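Local coordinates for sensor protein (PDB 3LIC), which probably acts as a transmembrane histidine kinase of a two-component system, detecting signals outside the cell through its extracellular PDC-fold domain, at residues Pro70-Ser75 against Thr163-Ala168; Gly239-Ala244 against Val260-Leu265; Gln16-Ser21 against Ser245-Ala250. All blocks are in the same frame, centred on the assembly; numbering follows the deposited sequence. Where two conformers were deposited one is given.

Contact 1: Pro70-Ser75 against Thr163-Ala168; sequences PDFFGS and TTVDLA. With EDO (1,2-ethanediol), chain B.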
loop_
_atom_site.group_PDB
_atom_site.type_symbol
_atom_site.label_atom_id
_atom_site.label_comp_id
_atom_site.label_asym_id
_atom_site.label_seq_id
_atom_site.Cartn_x
_atom_site.Cartn_y
_atom_site.Cartn_z
ATOM N N PRO A 70 1.233 -12.672 -8.861
ATOM C CA PRO A 70 2.639 -12.212 -8.705
ATOM C C PRO A 70 2.765 -10.862 -7.993
ATOM O O PRO A 70 3.786 -10.629 -7.332
ATOM C CB PRO A 70 3.132 -12.046 -10.155
ATOM C CG PRO A 70 2.294 -13.156 -10.958
ATOM C CD PRO A 70 0.899 -13.081 -10.253
ATOM N N ASP A 71 1.784 -9.954 -8.144
ATOM C CA ASP A 71 1.883 -8.623 -7.496
ATOM C C ASP A 71 1.698 -8.621 -6.003
ATOM O O ASP A 71 2.104 -7.619 -5.389
ATOM C CB ASP A 71 0.883 -7.631 -8.062
ATOM C CG ASP A 71 1.266 -7.184 -9.453
ATOM O OD1 ASP A 71 2.476 -6.881 -9.674
ATOM O OD2 ASP A 71 0.367 -7.137 -10.316
ATOM N N PHE A 72 1.080 -9.681 -5.420
ATOM C CA PHE A 72 0.828 -9.709 -3.952
ATOM C C PHE A 72 2.066 -10.179 -3.203
ATOM O O PHE A 72 2.736 -11.077 -3.619
ATOM C CB PHE A 72 -0.389 -10.562 -3.545
ATOM C CG PHE A 72 -1.702 -10.213 -4.285
ATOM C CD1 PHE A 72 -1.909 -8.965 -4.841
ATOM C CD2 PHE A 72 -2.743 -11.115 -4.316
ATOM C CE1 PHE A 72 -3.100 -8.628 -5.453
ATOM C CE2 PHE A 72 -3.963 -10.809 -4.944
ATOM C CZ PHE A 72 -4.112 -9.538 -5.554
ATOM N N PHE A 73 2.395 -9.535 -2.098
ATOM C CA PHE A 73 3.515 -9.968 -1.309
ATOM C C PHE A 73 3.100 -11.107 -0.364
ATOM O O PHE A 73 3.825 -12.099 -0.177
ATOM C CB PHE A 73 4.026 -8.796 -0.465
ATOM C CG PHE A 73 5.139 -9.194 0.429
ATOM C CD1 PHE A 73 6.433 -9.417 -0.116
ATOM C CD2 PHE A 73 4.918 -9.418 1.808
ATOM C CE1 PHE A 73 7.470 -9.841 0.693
ATOM C CE2 PHE A 73 5.961 -9.868 2.629
ATOM C CZ PHE A 73 7.246 -10.089 2.045
ATOM N N GLY A 74 1.925 -10.983 0.230
ATOM C CA GLY A 74 1.538 -11.898 1.282
ATOM C C GLY A 74 0.024 -11.864 1.528
ATOM O O GLY A 74 -0.662 -10.931 1.128
ATOM N N SER A 75 -0.501 -12.883 2.183
ATOM C CA SER A 75 -1.920 -12.865 2.520
ATOM C C SER A 75 -2.190 -13.569 3.840
ATOM O O SER A 75 -1.555 -14.570 4.143
ATOM C CB SER A 75 -2.714 -13.470 1.344
ATOM O OG SER A 75 -4.033 -13.761 1.777
ATOM N N THR A 163 -9.446 -11.501 6.202
ATOM C CA THR A 163 -8.410 -11.974 5.305
ATOM C C THR A 163 -7.727 -10.710 4.742
ATOM O O THR A 163 -8.317 -9.624 4.769
ATOM C CB THR A 163 -8.949 -12.835 4.191
ATOM O OG1 THR A 163 -9.696 -12.027 3.273
ATOM C CG2 THR A 163 -9.901 -13.905 4.749
ATOM N N THR A 164 -6.496 -10.833 4.265
ATOM C CA THR A 164 -5.704 -9.647 3.973
ATOM C C THR A 164 -4.977 -9.872 2.704
ATOM O O THR A 164 -4.826 -11.015 2.276
ATOM C CB THR A 164 -4.620 -9.326 5.055
ATOM O OG1 THR A 164 -3.646 -10.370 5.092
ATOM C CG2 THR A 164 -5.230 -9.065 6.476
ATOM N N VAL A 165 -4.502 -8.805 2.093
ATOM C CA VAL A 165 -3.486 -8.936 1.037
ATOM C C VAL A 165 -2.452 -7.857 1.425
ATOM O O VAL A 165 -2.829 -6.729 1.834
ATOM C CB VAL A 165 -4.070 -8.742 -0.425
ATOM C CG1 VAL A 165 -3.028 -8.874 -1.473
ATOM C CG2 VAL A 165 -5.005 -9.884 -0.768
ATOM N N ASP A 166 -1.161 -8.220 1.390
ATOM C CA ASP A 166 -0.045 -7.287 1.611
ATOM C C ASP A 166 0.589 -6.926 0.274
ATOM O O ASP A 166 0.814 -7.800 -0.595
ATOM C CB ASP A 166 1.061 -7.922 2.506
ATOM C CG ASP A 166 0.554 -8.307 3.886
ATOM O OD1 ASP A 166 1.208 -9.158 4.539
ATOM O OD2 ASP A 166 -0.491 -7.739 4.323
ATOM N N LEU A 167 0.922 -5.642 0.135
ATOM C CA LEU A 167 1.675 -5.179 -1.007
ATOM C C LEU A 167 3.011 -4.629 -0.496
ATOM O O LEU A 167 3.025 -3.706 0.308
ATOM C CB LEU A 167 0.910 -4.067 -1.735
ATOM C CG LEU A 167 -0.457 -4.414 -2.339
ATOM C CD1 LEU A 167 -0.912 -3.112 -3.063
ATOM C CD2 LEU A 167 -0.369 -5.582 -3.353
ATOM N N ALA A 168 4.131 -5.188 -0.965
ATOM C CA ALA A 168 5.449 -4.767 -0.469
ATOM C C ALA A 168 5.776 -3.383 -1.044
ATOM O O ALA A 168 5.690 -3.192 -2.279
ATOM C CB ALA A 168 6.515 -5.788 -0.903
HETATM C C1 EDO B . -1.094 -9.008 7.608
HETATM O O1 EDO B . -1.549 -9.280 6.264
HETATM C C2 EDO B . 0.377 -9.363 7.809
HETATM O O2 EDO B . 1.206 -8.423 7.083
HETATM O O HOH W 1 3.653 -6.661 -3.356
#

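Contact 2: Gly239-Ala244 against Val260-Leu265; sequences GTVYLA and VPKHEL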
loop_
_atom_site.group_PDB
_atom_site.type_symbol
_atom_site.label_atom_id
_atom_site.label_comp_id
_atom_site.label_asym_id
_atom_site.label_seq_id
_atom_site.Cartn_x
_atom_site.Cartn_y
_atom_site.Cartn_z
ATOM N N GLY A 239 18.467 21.556 -1.059
ATOM C CA GLY A 239 18.227 22.697 -1.930
ATOM C C GLY A 239 18.247 22.337 -3.407
ATOM O O GLY A 239 18.482 23.195 -4.263
ATOM N N THR A 240 17.997 21.070 -3.727
ATOM C CA THR A 240 17.799 20.712 -5.131
ATOM C C THR A 240 16.352 21.041 -5.567
ATOM O O THR A 240 15.388 20.670 -4.880
ATOM C CB THR A 240 18.092 19.217 -5.370
ATOM O OG1 THR A 240 19.356 18.897 -4.786
ATOM C CG2 THR A 240 18.077 18.861 -6.892
ATOM N N VAL A 241 16.209 21.746 -6.692
ATOM C CA VAL A 241 14.883 22.043 -7.273
ATOM C C VAL A 241 14.371 20.889 -8.148
ATOM O O VAL A 241 15.105 20.402 -9.027
ATOM C CB VAL A 241 14.946 23.323 -8.167
ATOM C CG1 VAL A 241 13.534 23.815 -8.533
ATOM C CG2 VAL A 241 15.676 24.409 -7.419
ATOM N N TYR A 242 13.130 20.466 -7.913
ATOM C CA TYR A 242 12.473 19.441 -8.719
ATOM C C TYR A 242 11.327 20.071 -9.482
ATOM O O TYR A 242 10.690 20.980 -8.979
ATOM C CB TYR A 242 11.886 18.351 -7.818
ATOM C CG TYR A 242 12.920 17.504 -7.147
ATOM C CD1 TYR A 242 13.220 16.227 -7.622
ATOM C CD2 TYR A 242 13.588 17.966 -6.045
ATOM C CE1 TYR A 242 14.190 15.441 -7.008
ATOM C CE2 TYR A 242 14.530 17.221 -5.440
ATOM C CZ TYR A 242 14.833 15.958 -5.911
ATOM O OH TYR A 242 15.783 15.224 -5.252
ATOM N N LEU A 243 11.026 19.543 -10.660
ATOM C CA LEU A 243 9.730 19.736 -11.253
ATOM C C LEU A 243 8.903 18.484 -10.921
ATOM O O LEU A 243 9.432 17.359 -10.960
ATOM C CB LEU A 243 9.881 19.947 -12.783
ATOM C CG LEU A 243 10.038 21.402 -13.300
ATOM C CD1 LEU A 243 10.998 22.238 -12.511
ATOM C CD2 LEU A 243 10.394 21.383 -14.780
ATOM N N ALA A 244 7.631 18.662 -10.563
ATOM C CA ALA A 244 6.808 17.543 -10.031
ATOM C C ALA A 244 5.430 17.588 -10.637
ATOM O O ALA A 244 4.917 18.667 -11.009
ATOM C CB ALA A 244 6.691 17.626 -8.548
ATOM N N VAL A 260 11.415 15.002 -10.824
ATOM C CA VAL A 260 12.789 14.774 -11.287
ATOM C C VAL A 260 13.589 16.067 -11.067
ATOM O O VAL A 260 13.056 17.167 -11.217
ATOM C CB VAL A 260 12.797 14.378 -12.780
ATOM C CG1 VAL A 260 14.227 13.990 -13.289
ATOM C CG2 VAL A 260 11.773 13.269 -13.054
ATOM N N PRO A 261 14.851 15.954 -10.643
ATOM C CA PRO A 261 15.565 17.243 -10.443
ATOM C C PRO A 261 15.549 18.057 -11.725
ATOM O O PRO A 261 15.658 17.505 -12.814
ATOM C CB PRO A 261 16.982 16.834 -10.093
ATOM C CG PRO A 261 16.790 15.346 -9.458
ATOM C CD PRO A 261 15.635 14.757 -10.231
ATOM N N LYS A 262 15.352 19.365 -11.590
ATOM C CA LYS A 262 15.303 20.236 -12.748
ATOM C C LYS A 262 16.580 20.209 -13.626
ATOM O O LYS A 262 16.472 20.227 -14.857
ATOM C CB LYS A 262 15.010 21.684 -12.302
ATOM C CG LYS A 262 14.781 22.575 -13.488
ATOM C CD LYS A 262 14.256 23.939 -13.053
ATOM C CE LYS A 262 15.428 24.862 -12.653
ATOM N NZ LYS A 262 15.008 26.180 -12.051
ATOM N N HIS A 263 17.779 20.215 -13.027
ATOM C CA HIS A 263 19.052 20.204 -13.795
ATOM C C HIS A 263 19.050 19.067 -14.798
ATOM O O HIS A 263 19.394 19.212 -15.980
ATOM C CB HIS A 263 20.307 20.108 -12.861
ATOM C CG HIS A 263 20.333 18.932 -11.905
ATOM N ND1 HIS A 263 20.679 17.648 -12.293
ATOM C CD2 HIS A 263 20.165 18.876 -10.555
ATOM C CE1 HIS A 263 20.674 16.847 -11.246
ATOM N NE2 HIS A 263 20.365 17.564 -10.178
ATOM N N GLU A 264 18.653 17.912 -14.273
ATOM C CA GLU A 264 18.598 16.659 -15.011
ATOM C C GLU A 264 17.496 16.710 -16.065
ATOM O O GLU A 264 17.705 16.280 -17.193
ATOM C CB GLU A 264 18.350 15.483 -14.037
ATOM C CG GLU A 264 17.801 14.265 -14.723
ATOM C CD GLU A 264 17.533 13.058 -13.779
ATOM O OE1 GLU A 264 17.893 13.086 -12.567
ATOM O OE2 GLU A 264 16.986 12.068 -14.308
ATOM N N LEU A 265 16.321 17.230 -15.727
ATOM C CA LEU A 265 15.297 17.290 -16.775
ATOM C C LEU A 265 15.772 18.188 -17.942
ATOM O O LEU A 265 15.642 17.786 -19.130
ATOM C CB LEU A 265 13.928 17.743 -16.252
ATOM C CG LEU A 265 13.178 16.741 -15.385
ATOM C CD1 LEU A 265 11.937 17.414 -14.773
ATOM C CD2 LEU A 265 12.794 15.522 -16.256
#

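Contact 3: Gln16-Ser21 against Ser245-Ala250; sequences QESSHS and SVAEVA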
loop_
_atom_site.group_PDB
_atom_site.type_symbol
_atom_site.label_atom_id
_atom_site.label_comp_id
_atom_site.label_asym_id
_atom_site.label_seq_id
_atom_site.Cartn_x
_atom_site.Cartn_y
_atom_site.Cartn_z
ATOM N N GLN A 16 2.097 13.229 -18.117
ATOM C CA GLN A 16 1.751 11.979 -18.704
ATOM C C GLN A 16 2.245 10.848 -17.792
ATOM O O GLN A 16 1.541 9.860 -17.599
ATOM C CB GLN A 16 2.317 11.829 -20.100
ATOM C CG GLN A 16 1.323 12.284 -21.183
ATOM C CD GLN A 16 1.756 11.802 -22.536
ATOM O OE1 GLN A 16 1.141 10.891 -23.119
ATOM N NE2 GLN A 16 2.848 12.359 -23.023
ATOM N N GLU A 17 3.443 10.991 -17.239
ATOM C CA GLU A 17 3.992 9.939 -16.424
ATOM C C GLU A 17 3.214 9.709 -15.171
ATOM O O GLU A 17 3.001 8.571 -14.808
ATOM C CB GLU A 17 5.408 10.273 -16.027
ATOM C CG GLU A 17 6.331 10.009 -17.137
ATOM C CD GLU A 17 7.701 10.510 -16.844
ATOM O OE1 GLU A 17 8.121 10.444 -15.676
ATOM O OE2 GLU A 17 8.372 10.985 -17.786
ATOM N N SER A 18 2.830 10.777 -14.476
ATOM C CA SER A 18 2.162 10.659 -13.205
ATOM C C SER A 18 0.732 10.107 -13.452
ATOM O O SER A 18 0.221 9.284 -12.708
ATOM C CB SER A 18 2.143 12.009 -12.508
ATOM O OG SER A 18 1.278 12.853 -13.236
ATOM N N SER A 19 0.100 10.550 -14.524
ATOM C CA SER A 19 -1.201 10.029 -14.915
ATOM C C SER A 19 -1.186 8.523 -15.237
ATOM O O SER A 19 -2.055 7.806 -14.787
ATOM C CB SER A 19 -1.661 10.762 -16.155
ATOM O OG SER A 19 -2.893 10.236 -16.553
ATOM N N HIS A 20 -0.232 8.065 -16.059
ATOM C CA HIS A 20 -0.034 6.624 -16.335
ATOM C C HIS A 20 0.280 5.806 -15.046
ATOM O O HIS A 20 -0.249 4.711 -14.843
ATOM C CB HIS A 20 1.075 6.391 -17.380
ATOM C CG HIS A 20 0.690 6.800 -18.786
ATOM N ND1 HIS A 20 0.251 8.075 -19.109
ATOM C CD2 HIS A 20 0.706 6.113 -19.958
ATOM C CE1 HIS A 20 0.008 8.152 -20.407
ATOM N NE2 HIS A 20 0.272 6.974 -20.945
ATOM N N SER A 21 1.161 6.339 -14.213
ATOM C CA SER A 21 1.520 5.722 -12.954
ATOM C C SER A 21 0.397 5.698 -11.909
ATOM O O SER A 21 0.309 4.736 -11.137
ATOM C CB SER A 21 2.708 6.432 -12.368
ATOM O OG SER A 21 3.824 5.895 -13.008
ATOM N N SER A 245 4.834 16.421 -10.755
ATOM C CA SER A 245 3.500 16.317 -11.247
ATOM C C SER A 245 2.762 15.365 -10.344
ATOM O O SER A 245 3.247 14.268 -10.071
ATOM C CB SER A 245 3.515 15.797 -12.675
ATOM O OG SER A 245 2.221 15.675 -13.164
ATOM N N VAL A 246 1.572 15.779 -9.911
ATOM C CA VAL A 246 0.752 15.065 -8.960
ATOM C C VAL A 246 -0.431 14.568 -9.742
ATOM O O VAL A 246 -1.048 15.337 -10.453
ATOM C CB VAL A 246 0.198 16.053 -7.900
ATOM C CG1 VAL A 246 -0.823 15.371 -6.924
ATOM C CG2 VAL A 246 1.329 16.745 -7.161
ATOM N N ALA A 247 -0.775 13.283 -9.600
ATOM C CA ALA A 247 -1.977 12.746 -10.221
ATOM C C ALA A 247 -2.762 12.047 -9.133
ATOM O O ALA A 247 -2.195 11.468 -8.205
ATOM C CB ALA A 247 -1.637 11.776 -11.310
ATOM N N GLU A 248 -4.079 12.098 -9.266
ATOM C CA GLU A 248 -4.950 11.460 -8.311
ATOM C C GLU A 248 -5.335 10.002 -8.695
ATOM O O GLU A 248 -5.496 9.651 -9.873
ATOM C CB GLU A 248 -6.183 12.320 -8.124
ATOM C CG GLU A 248 -7.083 11.755 -7.078
ATOM C CD GLU A 248 -7.929 12.816 -6.433
ATOM O OE1 GLU A 248 -7.468 13.384 -5.418
ATOM O OE2 GLU A 248 -9.038 13.077 -6.956
ATOM N N VAL A 249 -5.413 9.132 -7.698
ATOM C CA VAL A 249 -6.025 7.804 -7.913
ATOM C C VAL A 249 -7.572 7.857 -7.741
ATOM O O VAL A 249 -8.101 8.269 -6.689
ATOM C CB VAL A 249 -5.426 6.818 -6.960
ATOM C CG1 VAL A 249 -6.042 5.456 -7.150
ATOM C CG2 VAL A 249 -3.942 6.772 -7.143
ATOM N N ALA A 250 -8.301 7.444 -8.770
ATOM C CA ALA A 250 -9.757 7.538 -8.742
ATOM C C ALA A 250 -10.359 6.796 -7.532
ATOM O O ALA A 250 -9.960 5.663 -7.241
ATOM C CB ALA A 250 -10.287 6.991 -10.021
#

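Contact 1: Pro70-Ser75 against Thr163-Ala168
The carbonyl oxygen of Asp-166 takes two backbone donors from successive residues. Phe-73 N lies 2.8 Å from Asp-166 O, and Gly-74 N adds a weak bond to the same oxygen. The return bond is straighter: Asp-166 N to Gly-74 O measures 2.8 Å, at 171°. One step further on, the hydroxyl takes over from the main chain, since Ser-75 OG donates to Thr-164 O at 2.9 Å, nearly in line with that carbonyl. Arg-65 NE makes a weak bond to the same OG. At the other end, a water accepts from Ala-168 N and donates to Asp-71 O, bridging the backbones where the strand pairing has stopped.

The two phenylalanines leave on different faces. Val-165 CG1, anti to its own N, reaches over one face of the Phe-72 ring, 3.6 Å from the centroid and 20° off the normal, a CH-pi contact on the face of the sheet that helices 2-46 and 55-68 pack against. Leu-167 CD2 adds an oblique apolar contact. Phe-73 takes CG anti to the backbone N (chi1 177°), which carries its ring off beyond the strand: Ala-168 CB approaches CD1 to 3.7 Å, and Asp-166 CB lies at the ring edge. On this same face Thr-164 OG1 donates to O1 of an ethanediol at 2.6 Å, while the diol's O2 donates to Asp-166 OD1, which Tyr-93 OH also grips; Tyr-136 OH binds the diol as well. The diol probably came from the crystallisation liquor, but its polar setting is consistent with the ligand-binding face of PDC sensor domains. Phe-73 and Gly-74, both set opposite Asp-166, form a classic beta bulge at the start of strand 74-79, in the antiparallel sheet of this PDC domain.

Contact 2: Gly239-Ala244 against Val260-Leu265
This is antiparallel pairing at the end of the hairpin formed by strands 241-248 and 255-261, where the second strand turns directly into helix 262-268. Leu-243 and Val-260 form a hydrogen-bonded pair, Leu-243 N to Val-260 O at 3.2 Å and Val-260 N to Leu-243 O at 3.1 Å. Tyr-242 and Pro-261 follow as a non-hydrogen-bonded pair, their CA atoms 4.2 Å apart. The next rung is supplied by the helix itself: Lys-262 N reaches Val-241 O at 2.8 Å, almost straight at 177°.

Tyr-242 and Pro-261 run side by side in the same direction, with Tyr-242 CE1 3.6 Å from Pro-261 CG. Phe-234 stacks on the Tyr-242 ring, and Tyr-242 OH makes a weak hydrogen bond to Asp-236 OD2. An alanine here, lacking the ring and its hydroxyl, is likely to leave Pro-261 and Phe-234 without their shared neighbour and Asp-236 without its weak bond. Toward helix 2-46, Leu-243 CB meets Leu-265 CD1 at 3.8 Å. With CG of Lys-262 anti to the backbone N (chi1 -173°), its CG and CD run past Leu-243 CD1, CD at 3.7 Å; Leu-14 touches both leucines.

Pro-261 has no N-H to give, and in a non-hydrogen-bonded pair none is needed toward Tyr-242. Its N-cap position therefore combines strand end and helix start without breaking the ladder, and apolar contacts flank the backbone bonds.

Contact 3: Gln16-Ser21 against Ser245-Ala250
Ser-18 holds OG between its backbone N and carbonyl carbon (chi1 69°), whereas Ser-245 extends OG anti to its N (chi1 179°), and these two settings bring the hydroxyls to 3.0 Å, OG to OG. Either may be the donor in this hydrogen bond. Each oxygen has further company: Gln-231 NE2 bonds to Ser-245 OG, and the carbonyls of Leu-14 and Ala-15, one turn back along the helix, make weak bonds with Ser-18 OG. The buried hydroxyl pair thus has further polar partners in both the sheet and the helix, though the single proton of Ser-18 OG cannot serve all its possible acceptors at once.

Beside it, Ala-247 points its methyl at the helix backbone, CB lying 3.4 Å from Ser-18 O. The same CB is 3.7 Å from Ser-18 OG, so the serine is met on both its main-chain and side-chain oxygens. With only small side chains between them, the axes of helix 16-21 and strand 245-248 approach to 7.2 Å and cross at -29°, running in roughly the same direction. Val-246, pointing away, packs on Phe-220, Leu-223 and Leu-224 of helix 218-226, so the sheet carries helices on both faces. A long N-terminal helix laid along an antiparallel sheet in this way is characteristic of the PDC fold.

In the fold
Contacts 2 and 3 share strand 241-248: residues 239-244 pair with the hairpin partner, and 245-250, continuing directly, pack on helix 2-46. Their centres are 18 Å apart. Contact 1 lies in the other, six-stranded sheet, its centre 23 Å from that of contact 3 and 34 Å from that of contact 2, with no direct touch to either; the nearest atoms of contacts 1 and 3 are about 11 Å apart. Helix 2-46 runs along both sheets: it supplies residues 16-21 of contact 3 and packs against side chains of contacts 1 and 2. Along the chain, contact 1 is nested inside the loop that contact 3 closes. The ethanediol lies at contact 1 alone; contacts 2 and 3 take no part in binding it.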